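PDB 6G8G: TetR/AcrR family transcriptional regulator from Bradyrhizobium diazoefficiens, which probably represses transcription as a dimeric DNA-binding protein and responds to flavonoid inducers such as genistein, which it binds in its ligand-binding domain. Local coordinates for residues D24-A29 with K49-S54; R145-L150 with D163-A168. All blocks are in the same frame, centred on the assembly; numbering follows the deposited sequence.

Interaction 1: D24-A29 with K49-S54; sequences DIVIRA and KAAGVS
Ala29 N donates to Ile25 O at 3.0 Å, a helical bond joining two of the residues that helix 23-37 turns toward the end of helix 44-51. With Val26, these residues form a small apolar triangle on one side of the helix, and the methyl of Ala51 sits against all three corners. The contact between the segments is entirely of the van der Waals kind. Ala51 CB lies 3.8 Å from Val26 CG2 and also approaches the backbone at Val26 CA. From one turn further along, Ala29 CB meets Ala51 CB at 4.0 Å. The third corner is Ile25 CG2, 4.2 Å from Ala51 CB and close to Ala51 O as well. With only a methyl on Ala51, the backbones come near, Val26 CA and Ala51 CA being 5.2 Å apart.

In Val26, chi1 of 162° sets CG2 anti to the carbonyl carbon, where this methyl touches Ala51 CB and, more loosely at 4.4 Å, Val53 CG2. The Val26 side chain also packs on Phe62 and on Leu68 of helix 65-82, linking the contact to the interior of the small domain. At the outer margin, Ala29 CB meets Ala50 CB at 4.3 Å.

Directly after Ala51 the chain leaves the helix at Gly52, whose positive phi of 76° belongs to a Schellman motif. Val53 then turns its side chain back toward helix 23-37, and Ser54 takes the N-cap position of helix 55-61, its OG hydrogen-bonded to Thr57 OG1. A first helix braced against the end of the second, followed by a tight glycine turn into a third, is the arrangement of the TetR-family helix-turn-helix domain.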
loop_
_atom_site.group_PDB
_atom_site.type_symbol
_atom_site.label_atom_id
_atom_site.label_comp_id
_atom_site.label_asym_id
_atom_site.label_seq_id
_atom_site.Cartn_x
_atom_site.Cartn_y
_atom_site.Cartn_z
ATOM N N ASP A 24 31.996 -2.255 2.838
ATOM C CA ASP A 24 30.877 -2.648 3.688
ATOM C C ASP A 24 30.737 -1.768 4.925
ATOM O O ASP A 24 29.623 -1.461 5.348
ATOM C CB ASP A 24 30.945 -4.130 4.087
ATOM C CG ASP A 24 31.072 -5.070 2.875
ATOM O OD1 ASP A 24 30.450 -4.825 1.807
ATOM O OD2 ASP A 24 31.801 -6.075 3.001
ATOM N N ILE A 25 31.840 -1.353 5.519
ATOM C CA ILE A 25 31.753 -0.462 6.676
ATOM C C ILE A 25 31.069 0.831 6.277
ATOM O O ILE A 25 30.235 1.373 7.017
ATOM C CB ILE A 25 33.140 -0.155 7.263
ATOM C CG1 ILE A 25 33.719 -1.431 7.891
ATOM C CG2 ILE A 25 33.059 0.971 8.296
ATOM C CD1 ILE A 25 35.213 -1.391 8.178
ATOM N N VAL A 26 31.444 1.330 5.105
ATOM C CA VAL A 26 30.847 2.552 4.556
ATOM C C VAL A 26 29.354 2.359 4.321
ATOM O O VAL A 26 28.550 3.186 4.724
ATOM C CB VAL A 26 31.521 2.959 3.229
ATOM C CG1 VAL A 26 30.648 3.932 2.460
ATOM C CG2 VAL A 26 32.894 3.559 3.491
ATOM N N ILE A 27 29.001 1.251 3.689
ATOM C CA ILE A 27 27.612 0.900 3.480
ATOM C C ILE A 27 26.829 0.953 4.791
ATOM O O ILE A 27 25.804 1.625 4.865
ATOM C CB ILE A 27 27.490 -0.502 2.867
ATOM C CG1 ILE A 27 27.964 -0.488 1.416
ATOM C CG2 ILE A 27 26.072 -1.035 2.969
ATOM C CD1 ILE A 27 26.990 0.141 0.460
ATOM N N ARG A 28 27.297 0.255 5.823
ATOM C CA ARG A 28 26.544 0.212 7.079
ATOM C C ARG A 28 26.467 1.591 7.714
ATOM O O ARG A 28 25.468 1.955 8.315
ATOM C CB ARG A 28 27.139 -0.787 8.076
ATOM C CG ARG A 28 26.930 -2.233 7.696
ATOM C CD ARG A 28 27.455 -3.130 8.833
ATOM N NE ARG A 28 28.921 -3.170 8.970
ATOM C CZ ARG A 28 29.744 -3.862 8.173
ATOM N NH1 ARG A 28 31.056 -3.842 8.394
ATOM N NH2 ARG A 28 29.276 -4.552 7.131
ATOM N N ALA A 29 27.511 2.383 7.566
ATOM C CA ALA A 29 27.495 3.720 8.149
ATOM C C ALA A 29 26.484 4.636 7.444
ATOM O O ALA A 29 25.846 5.490 8.076
ATOM C CB ALA A 29 28.880 4.327 8.093
ATOM N N LYS A 49 33.157 10.481 7.772
ATOM C CA LYS A 49 33.565 10.562 9.174
ATOM C C LYS A 49 33.055 9.356 9.939
ATOM O O LYS A 49 33.809 8.722 10.661
ATOM C CB LYS A 49 33.076 11.852 9.845
ATOM C CG LYS A 49 33.725 13.120 9.298
ATOM C CD LYS A 49 33.218 14.387 10.056
ATOM C CE LYS A 49 34.092 14.540 11.254
ATOM N NZ LYS A 49 34.053 15.890 11.838
ATOM N N ALA A 50 31.786 9.024 9.754
ATOM C CA ALA A 50 31.190 7.930 10.498
ATOM C C ALA A 50 31.831 6.593 10.133
ATOM O O ALA A 50 31.927 5.711 10.969
ATOM C CB ALA A 50 29.702 7.888 10.267
ATOM N N ALA A 51 32.292 6.439 8.897
ATOM C CA ALA A 51 32.954 5.186 8.489
ATOM C C ALA A 51 34.449 5.169 8.765
ATOM O O ALA A 51 35.065 4.124 8.673
ATOM C CB ALA A 51 32.705 4.920 7.014
ATOM N N GLY A 52 35.034 6.336 9.028
ATOM C CA GLY A 52 36.450 6.442 9.354
ATOM C C GLY A 52 37.353 6.310 8.144
ATOM O O GLY A 52 38.345 5.587 8.177
ATOM N N VAL A 53 37.033 7.047 7.086
ATOM C CA VAL A 53 37.838 7.055 5.875
ATOM C C VAL A 53 37.953 8.477 5.364
ATOM O O VAL A 53 37.202 9.358 5.777
ATOM C CB VAL A 53 37.195 6.213 4.765
ATOM C CG1 VAL A 53 37.107 4.767 5.180
ATOM C CG2 VAL A 53 35.808 6.725 4.431
ATOM N N SER A 54 38.881 8.699 4.445
ATOM C CA SER A 54 39.014 10.006 3.836
ATOM C C SER A 54 37.953 10.117 2.764
ATOM O O SER A 54 37.501 9.107 2.196
ATOM C CB SER A 54 40.403 10.170 3.225
ATOM O OG SER A 54 40.592 9.220 2.191
#

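Interaction 2: R145-L150 with D163-A168; sequences RLAQFL and DPMEAA
Leu146 reaches Ala168 along nearly its whole length. Its CB lies 4.0 Å from Ala168 CB, and CG runs past the same methyl at an equal distance. With CG anti to the backbone N (chi1 179°), the branch CD2 is carried on over the Ala168 backbone, to 3.9 Å from Ala168 O. Ala168 CB is thereby set against the leucine stem while its main chain meets the tip.

One turn further on, Leu150 meets the second helix at the backbone leading into Ala168. Its extended chi2 of -178° sends CD1 out to where Ala167 joins Ala168, 3.6 Å from Ala168 N and also beside Ala167 CB. That nitrogen already donates to Pro164 O within its own helix, so the methyl packs against an N-H that is already bonded.

Between the leucines, Ala147 takes the closest backbone approach, opposite Pro164. Its CB rests 3.6 Å from Pro164 O, while Pro164 CB answers by lying 3.8 Å from Ala147 O. Although the CB of Met165, a selenomethionine, points away, its CG still comes within 3.8 Å of Ala147 CB. The helix start is capped by the Asp163 carboxylate, whose two oxygens accept weak bonds from Met165 N and Glu166 N.

The axes of the two short helical segments come within 8.1 Å and cross at 114°, a steep angle at which alanines and one proline permit close approach. Phe161, in the connection preceding helix 164-176, touches Leu150 and Ala167. Glu166 packs on Ala201 of the second subunit. Behind the contact, Leu146 continues onto Leu97 and Phe100 of helix 93-109 and onto Phe171 and Leu172 further along helix 164-176, so that helices 93-109, 139-155 and 164-176 meet around Leu146.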
loop_
_atom_site.group_PDB
_atom_site.type_symbol
_atom_site.label_atom_id
_atom_site.label_comp_id
_atom_site.label_asym_id
_atom_site.label_seq_id
_atom_site.Cartn_x
_atom_site.Cartn_y
_atom_site.Cartn_z
ATOM N N ARG A 145 9.287 -13.364 -10.700
ATOM C CA ARG A 145 9.547 -14.736 -10.259
ATOM C C ARG A 145 8.310 -15.559 -10.290
ATOM O O ARG A 145 8.327 -16.712 -10.693
ATOM C CB ARG A 145 10.103 -14.783 -8.848
ATOM C CG ARG A 145 11.599 -14.616 -8.826
ATOM C CD ARG A 145 12.055 -14.168 -7.470
ATOM N NE ARG A 145 11.778 -15.108 -6.397
ATOM C CZ ARG A 145 12.663 -15.965 -5.898
ATOM N NH1 ARG A 145 13.864 -16.107 -6.433
ATOM N NH2 ARG A 145 12.301 -16.717 -4.872
ATOM N N LEU A 146 7.226 -14.990 -9.793
ATOM C CA LEU A 146 5.992 -15.734 -9.721
ATOM C C LEU A 146 5.503 -15.964 -11.123
ATOM O O LEU A 146 4.988 -17.018 -11.440
ATOM C CB LEU A 146 4.968 -14.972 -8.902
ATOM C CG LEU A 146 3.628 -15.676 -8.781
ATOM C CD1 LEU A 146 3.789 -17.065 -8.223
ATOM C CD2 LEU A 146 2.691 -14.870 -7.905
ATOM N N ALA A 147 5.652 -14.950 -11.960
ATOM C CA ALA A 147 5.166 -15.035 -13.319
ATOM C C ALA A 147 5.839 -16.196 -14.013
ATOM O O ALA A 147 5.187 -16.950 -14.720
ATOM C CB ALA A 147 5.407 -13.732 -14.057
ATOM N N GLN A 148 7.119 -16.404 -13.776
ATOM C CA GLN A 148 7.775 -17.520 -14.441
ATOM C C GLN A 148 7.210 -18.844 -13.967
ATOM O O GLN A 148 6.969 -19.755 -14.754
ATOM C CB GLN A 148 9.282 -17.480 -14.222
ATOM C CG GLN A 148 9.926 -16.223 -14.801
ATOM C CD GLN A 148 11.411 -16.157 -14.539
ATOM O OE1 GLN A 148 12.123 -17.130 -14.746
ATOM N NE2 GLN A 148 11.887 -15.006 -14.072
ATOM N N PHE A 149 6.912 -18.960 -12.696
ATOM C CA PHE A 149 6.210 -20.167 -12.243
ATOM C C PHE A 149 4.836 -20.304 -12.903
ATOM O O PHE A 149 4.426 -21.400 -13.258
ATOM C CB PHE A 149 6.046 -20.168 -10.734
ATOM C CG PHE A 149 5.164 -21.250 -10.244
ATOM C CD1 PHE A 149 5.583 -22.576 -10.250
ATOM C CD2 PHE A 149 3.876 -20.965 -9.813
ATOM C CE1 PHE A 149 4.745 -23.596 -9.782
ATOM C CE2 PHE A 149 3.037 -21.974 -9.347
ATOM C CZ PHE A 149 3.474 -23.285 -9.323
ATOM N N LEU A 150 4.097 -19.206 -13.036
ATOM C CA LEU A 150 2.778 -19.310 -13.620
ATOM C C LEU A 150 2.859 -19.706 -15.095
ATOM O O LEU A 150 1.954 -20.358 -15.576
ATOM C CB LEU A 150 1.964 -18.034 -13.421
ATOM C CG LEU A 150 1.657 -17.636 -11.964
ATOM C CD1 LEU A 150 0.808 -16.370 -11.910
ATOM C CD2 LEU A 150 0.977 -18.746 -11.192
ATOM N N ASP A 163 -1.785 -13.221 -19.721
ATOM C CA ASP A 163 -0.450 -12.649 -19.402
ATOM C C ASP A 163 0.028 -13.044 -18.000
ATOM O O ASP A 163 -0.669 -12.818 -17.006
ATOM C CB ASP A 163 -0.451 -11.109 -19.555
ATOM C CG ASP A 163 0.841 -10.444 -19.036
ATOM O OD1 ASP A 163 1.949 -11.009 -19.211
ATOM O OD2 ASP A 163 0.746 -9.329 -18.480
ATOM N N PRO A 164 1.210 -13.640 -17.914
ATOM C CA PRO A 164 1.716 -14.151 -16.648
ATOM C C PRO A 164 2.052 -13.084 -15.604
ATOM O O PRO A 164 1.842 -13.310 -14.414
ATOM C CB PRO A 164 2.973 -14.913 -17.057
ATOM C CG PRO A 164 3.345 -14.365 -18.390
ATOM C CD PRO A 164 2.041 -14.071 -19.040
HETATM N N MSE A 165 2.505 -11.919 -16.032
HETATM C CA MSE A 165 2.760 -10.835 -15.077
HETATM C C MSE A 165 1.465 -10.290 -14.521
HETATM O O MSE A 165 1.344 -10.066 -13.328
HETATM C CB MSE A 165 3.601 -9.768 -15.749
HETATM C CG MSE A 165 5.006 -10.340 -15.831
HETATM SE SE MSE A 165 6.329 -8.914 -16.145
HETATM C CE MSE A 165 6.133 -7.789 -14.554
ATOM N N GLU A 166 0.491 -10.076 -15.389
ATOM C CA GLU A 166 -0.797 -9.653 -14.959
ATOM C C GLU A 166 -1.301 -10.644 -13.929
ATOM O O GLU A 166 -1.787 -10.254 -12.885
ATOM C CB GLU A 166 -1.733 -9.536 -16.173
ATOM C CG GLU A 166 -3.154 -9.048 -15.872
ATOM C CD GLU A 166 -3.963 -8.683 -17.113
ATOM O OE1 GLU A 166 -4.252 -9.587 -17.953
ATOM O OE2 GLU A 166 -4.285 -7.473 -17.240
ATOM N N ALA A 167 -1.180 -11.931 -14.216
ATOM C CA ALA A 167 -1.735 -12.945 -13.312
ATOM C C ALA A 167 -0.975 -12.991 -12.016
ATOM O O ALA A 167 -1.552 -13.161 -10.960
ATOM C CB ALA A 167 -1.727 -14.305 -13.955
ATOM N N ALA A 168 0.328 -12.835 -12.091
ATOM C CA ALA A 168 1.130 -12.828 -10.884
ATOM C C ALA A 168 0.698 -11.667 -10.016
ATOM O O ALA A 168 0.512 -11.801 -8.812
ATOM C CB ALA A 168 2.604 -12.718 -11.233
#

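The two contacts lie on opposite sides of the chain's centre, 40 Å apart between centres and about 22 Å between nearest atoms, and follow one another along the sequence. Interaction 1 belongs to the DNA-binding helix-turn-helix region, interaction 2 to the C-terminal domain that holds the inducer. Neither supplies the genistein-pocket residues Phe108, Pro180 and Leu181. The side chain of Leu146 in interaction 2 remains about 14 Å from genistein. With interaction 1 in the other domain, any influence of the ligand on it would probably be relayed through the intervening helices, consistent with the allosteric induction known for TetR-family repressors.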